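Side-chain contacts in carbon monoxide dehydrogenase (Thermococcus sp. AM4, PDB 6T7J), which probably catalyses the oxidation of carbon monoxide to carbon dioxide at a nickel-iron-sulfur cluster, here seen without its nickel: residues V265-N270 with L323-A328; P346-V351 with T357-T362. All coordinates share one frame; numbering follows the deposited sequence.

Contact 1: V265-N270 with L323-A328; sequences VVHGHN and LMQELA. With MSK (Broken Fe4S4 cluster), chain F.
At the active-site end of strand 261-268 in a parallel sheet, beside the broken Fe4S4 cluster, His267 reaches across to Gln325 of helix 325-330. With CG anti to the backbone N (chi1 -179°), the imidazole is carried out until its NE2 meets Gln325 OE1, to which it gives a weak hydrogen bond at 3.0 Å. The oxygen lies at the ring edge, close to its plane, while the amide itself stands nearly upright to the ring, the two planes 87° apart. OE1 also accepts from the backbone N of Met345, its stronger partner. On the other branch, NE2 of Gln325 donates to the carbonyls of Phe322 and Cys343, two residues of the cluster pocket; bonds at both ends of the amide probably hold it against a flip. An alanine at this position is likely to leave His267 NE2 and the Met345 amide without their acceptor and to untie the two carbonyls. Two residues on from His267, His269 NE2 binds iron FE1 of the cluster at 2.2 Å, and Cys305 binds iron of the same cluster. Val265 pairs with strand 336-339 and leans on strand 297-303, while helix 325-330 packs between Met303 of that strand, helix 20-30 and helix 347-352.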
# COMPACT_ATOMS: atom_id res chain seq x y z
N VAL A 265 -18.42 -25.69 -5.37
CA VAL A 265 -18.59 -24.25 -5.24
C VAL A 265 -17.37 -23.55 -5.82
O VAL A 265 -16.24 -23.98 -5.59
CB VAL A 265 -18.81 -23.85 -3.76
CG1 VAL A 265 -18.98 -22.34 -3.63
CG2 VAL A 265 -20.01 -24.58 -3.18
N VAL A 266 -17.60 -22.49 -6.59
CA VAL A 266 -16.53 -21.62 -7.08
C VAL A 266 -16.67 -20.28 -6.36
O VAL A 266 -17.69 -19.60 -6.50
CB VAL A 266 -16.56 -21.45 -8.61
CG1 VAL A 266 -15.96 -22.67 -9.29
CG2 VAL A 266 -17.97 -21.20 -9.11
N HIS A 267 -15.64 -19.91 -5.60
CA HIS A 267 -15.69 -18.77 -4.69
C HIS A 267 -14.47 -17.90 -4.94
O HIS A 267 -13.36 -18.42 -5.06
CB HIS A 267 -15.74 -19.26 -3.24
CG HIS A 267 -15.82 -18.17 -2.22
ND1 HIS A 267 -16.28 -16.90 -2.52
CD2 HIS A 267 -15.51 -18.16 -0.90
CE1 HIS A 267 -16.24 -16.16 -1.42
NE2 HIS A 267 -15.78 -16.90 -0.43
N GLY A 268 -14.68 -16.59 -5.02
CA GLY A 268 -13.57 -15.70 -5.29
C GLY A 268 -13.89 -14.58 -6.26
O GLY A 268 -14.93 -13.92 -6.10
N HIS A 269 -13.04 -14.35 -7.26
CA HIS A 269 -13.20 -13.15 -8.08
C HIS A 269 -12.77 -13.30 -9.54
O HIS A 269 -13.45 -12.78 -10.43
CB HIS A 269 -12.43 -11.99 -7.44
CG HIS A 269 -13.20 -11.28 -6.38
ND1 HIS A 269 -13.42 -11.81 -5.13
CD2 HIS A 269 -13.82 -10.07 -6.38
CE1 HIS A 269 -14.14 -10.97 -4.41
NE2 HIS A 269 -14.40 -9.90 -5.15
N ASN A 270 -11.66 -13.99 -9.80
CA ASN A 270 -11.13 -14.03 -11.16
C ASN A 270 -11.79 -15.14 -11.96
O ASN A 270 -11.70 -16.31 -11.57
CB ASN A 270 -9.62 -14.23 -11.15
CG ASN A 270 -8.95 -13.65 -12.37
OD1 ASN A 270 -9.50 -13.70 -13.47
ND2 ASN A 270 -7.77 -13.07 -12.19
N LEU A 323 -21.34 -13.24 3.41
CA LEU A 323 -21.56 -13.82 4.73
C LEU A 323 -22.16 -15.21 4.69
O LEU A 323 -22.35 -15.84 5.74
CB LEU A 323 -22.45 -12.89 5.56
CG LEU A 323 -21.71 -11.69 6.16
CD1 LEU A 323 -22.68 -10.77 6.88
CD2 LEU A 323 -20.61 -12.17 7.09
N MET A 324 -22.47 -15.72 3.50
CA MET A 324 -23.05 -17.05 3.36
C MET A 324 -22.02 -18.12 3.03
O MET A 324 -22.37 -19.31 3.08
CB MET A 324 -24.15 -17.04 2.30
CG MET A 324 -25.31 -16.11 2.64
SD MET A 324 -26.51 -15.93 1.31
CE MET A 324 -27.35 -17.52 1.39
N GLN A 325 -20.77 -17.74 2.71
CA GLN A 325 -19.79 -18.74 2.31
C GLN A 325 -19.64 -19.84 3.37
O GLN A 325 -19.79 -21.03 3.07
CB GLN A 325 -18.44 -18.08 2.00
CG GLN A 325 -17.87 -17.18 3.09
CD GLN A 325 -16.62 -16.46 2.64
OE1 GLN A 325 -15.54 -17.05 2.53
NE2 GLN A 325 -16.75 -15.16 2.36
N GLU A 326 -19.38 -19.44 4.62
CA GLU A 326 -19.35 -20.39 5.72
C GLU A 326 -20.60 -21.26 5.72
O GLU A 326 -20.51 -22.50 5.76
CB GLU A 326 -19.25 -19.64 7.05
CG GLU A 326 -17.85 -19.38 7.54
CD GLU A 326 -17.84 -18.42 8.71
OE1 GLU A 326 -18.66 -17.49 8.71
OE2 GLU A 326 -17.02 -18.62 9.63
N LEU A 327 -21.77 -20.63 5.64
CA LEU A 327 -23.02 -21.38 5.72
C LEU A 327 -23.11 -22.43 4.63
O LEU A 327 -23.70 -23.50 4.85
CB LEU A 327 -24.21 -20.41 5.63
CG LEU A 327 -24.25 -19.35 6.73
CD1 LEU A 327 -25.30 -18.29 6.42
CD2 LEU A 327 -24.50 -19.99 8.08
N ALA A 328 -22.51 -22.17 3.46
CA ALA A 328 -22.57 -23.15 2.37
C ALA A 328 -21.89 -24.45 2.77
O ALA A 328 -22.35 -25.54 2.40
CB ALA A 328 -21.94 -22.56 1.11
S1 MSK F . -17.23 -10.29 -3.26
S3 MSK F . -16.07 -7.16 -2.29
S4 MSK F . -17.94 -9.00 -0.09
S5 MSK F . -19.15 -7.75 -3.07
FE1 MSK F . -16.43 -9.10 -5.00
FE2 MSK F . -18.99 -9.52 -1.93
FE3 MSK F . -17.97 -7.10 -1.14
FE4 MSK F . -16.32 -9.21 -1.48

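Contact 2: P346-V351 with T357-T362; sequences PAIVDV and TKVITT
Val349 N bonds to Pro346 O at 3.0 Å, and the turn so closed presents Val349 and its neighbour Ile348 to Val359 on strand 358-361. This is the return half of a beta-alpha-beta unit: strand 336-339 leads through helix 347-352 into strand 358-361, which runs parallel beside it. No hydrogen bond joins helix and second strand here; the contact is aliphatic and centres on Val359, whose CB points toward the helix. Val359 CG1 meets two methyls, Val349 CG2 at 3.9 Å and Ile348 CD1 at 4.0 Å. The valines cross at about a right angle, whereas the isoleucine comes in at a slant. Ile348 leaves the backbone across the line of approach, but CG1 sits between the backbone N and the carbonyl carbon (chi1 75°) and the chain then extends, which carries CD1 up to the strand. Nearby, Val349 and Thr361 both touch Ile368, and Val359 also rests on Ile337 and Ala371. Elsewhere on the helix, Asp350 makes a salt bridge to Lys74 of the second subunit. The other methyl of Val359, CG2, lies against the helix backbone, 3.7 Å from the carbonyl O of Ile348.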
# COMPACT_ATOMS: atom_id res chain seq x y z
N PRO A 346 -10.71 -16.91 5.80
CA PRO A 346 -9.88 -18.03 6.27
C PRO A 346 -10.67 -19.04 7.08
O PRO A 346 -10.38 -20.25 7.03
CB PRO A 346 -8.80 -17.34 7.11
CG PRO A 346 -8.75 -15.93 6.59
CD PRO A 346 -10.15 -15.60 6.18
N ALA A 347 -11.70 -18.57 7.80
CA ALA A 347 -12.51 -19.45 8.63
C ALA A 347 -13.14 -20.59 7.84
O ALA A 347 -13.45 -21.64 8.42
CB ALA A 347 -13.59 -18.64 9.34
N ILE A 348 -13.34 -20.41 6.53
CA ILE A 348 -13.95 -21.48 5.74
C ILE A 348 -13.12 -22.75 5.79
O ILE A 348 -13.66 -23.84 5.57
CB ILE A 348 -14.19 -21.05 4.27
CG1 ILE A 348 -12.88 -21.03 3.49
CG2 ILE A 348 -14.92 -19.72 4.21
CD1 ILE A 348 -13.07 -20.91 1.99
N VAL A 349 -11.83 -22.65 6.09
CA VAL A 349 -11.04 -23.86 6.31
C VAL A 349 -11.47 -24.53 7.60
O VAL A 349 -11.82 -25.72 7.61
CB VAL A 349 -9.54 -23.54 6.30
CG1 VAL A 349 -8.75 -24.69 6.91
CG2 VAL A 349 -9.07 -23.27 4.88
N ASP A 350 -11.49 -23.77 8.70
CA ASP A 350 -11.95 -24.30 9.98
C ASP A 350 -13.28 -25.03 9.84
O ASP A 350 -13.39 -26.22 10.16
CB ASP A 350 -12.10 -23.16 10.99
CG ASP A 350 -10.79 -22.76 11.57
OD1 ASP A 350 -10.01 -23.61 12.03
OD2 ASP A 350 -10.53 -21.56 11.53
N VAL A 351 -14.29 -24.33 9.32
CA VAL A 351 -15.61 -24.93 9.12
C VAL A 351 -15.49 -26.20 8.28
O VAL A 351 -16.03 -27.26 8.64
CB VAL A 351 -16.56 -23.91 8.46
CG1 VAL A 351 -17.92 -24.54 8.20
CG2 VAL A 351 -16.70 -22.68 9.34
N THR A 357 -15.57 -31.47 3.39
CA THR A 357 -15.34 -30.46 2.37
C THR A 357 -13.86 -30.12 2.23
O THR A 357 -13.15 -29.95 3.23
CB THR A 357 -16.13 -29.19 2.71
OG1 THR A 357 -17.53 -29.50 2.75
CG2 THR A 357 -15.88 -28.10 1.68
N LYS A 358 -13.41 -30.02 0.99
CA LYS A 358 -12.04 -29.63 0.67
C LYS A 358 -12.00 -28.19 0.18
O LYS A 358 -12.71 -27.83 -0.76
CB LYS A 358 -11.44 -30.57 -0.38
CG LYS A 358 -11.23 -31.99 0.11
CD LYS A 358 -11.48 -32.99 -1.00
CE LYS A 358 -10.98 -34.38 -0.62
NZ LYS A 358 -9.50 -34.40 -0.44
N VAL A 359 -11.18 -27.38 0.84
CA VAL A 359 -10.95 -25.99 0.45
C VAL A 359 -9.72 -25.97 -0.46
O VAL A 359 -8.60 -26.12 0.01
CB VAL A 359 -10.75 -25.09 1.67
CG1 VAL A 359 -10.28 -23.70 1.25
CG2 VAL A 359 -12.03 -25.00 2.49
N ILE A 360 -9.94 -25.79 -1.76
CA ILE A 360 -8.86 -25.82 -2.74
C ILE A 360 -8.48 -24.38 -3.07
O ILE A 360 -9.26 -23.65 -3.68
CB ILE A 360 -9.25 -26.59 -4.01
CG1 ILE A 360 -9.31 -28.09 -3.74
CG2 ILE A 360 -8.25 -26.34 -5.12
CD1 ILE A 360 -10.70 -28.60 -3.43
N THR A 361 -7.28 -23.98 -2.67
CA THR A 361 -6.69 -22.73 -3.14
C THR A 361 -5.92 -22.98 -4.43
O THR A 361 -5.33 -24.05 -4.62
CB THR A 361 -5.76 -22.13 -2.08
OG1 THR A 361 -4.85 -23.13 -1.60
CG2 THR A 361 -6.55 -21.57 -0.91
N THR A 362 -5.95 -22.00 -5.33
CA THR A 362 -5.43 -22.18 -6.68
C THR A 362 -4.51 -21.06 -7.17
O THR A 362 -3.95 -21.20 -8.26
CB THR A 362 -6.58 -22.31 -7.69
OG1 THR A 362 -7.29 -21.07 -7.77
CG2 THR A 362 -7.54 -23.42 -7.29

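Overall arrangement
Both contacts are buried and both join a helix to the same parallel sheet, where strand 336-339 separates the strands they use. The centre of contact 1 is nearer the centre of the chain, about 13 Å against about 21 Å for that of contact 2. Contact 1 is polar, a histidine-to-amide bond next to a cluster ligand. Contact 2 is aliphatic, with no hydrogen bond across it, and its helix also meets the second subunit. The contact centres are about 10 Å apart, and the two helices touch: Gln325 and Glu326 of contact 1 lie against Ile348, Ala347 and Val351 of contact 2. Ile348 touches Gln325 with CG2 and Val359 with CD1, so one side chain takes part in both neighbourhoods.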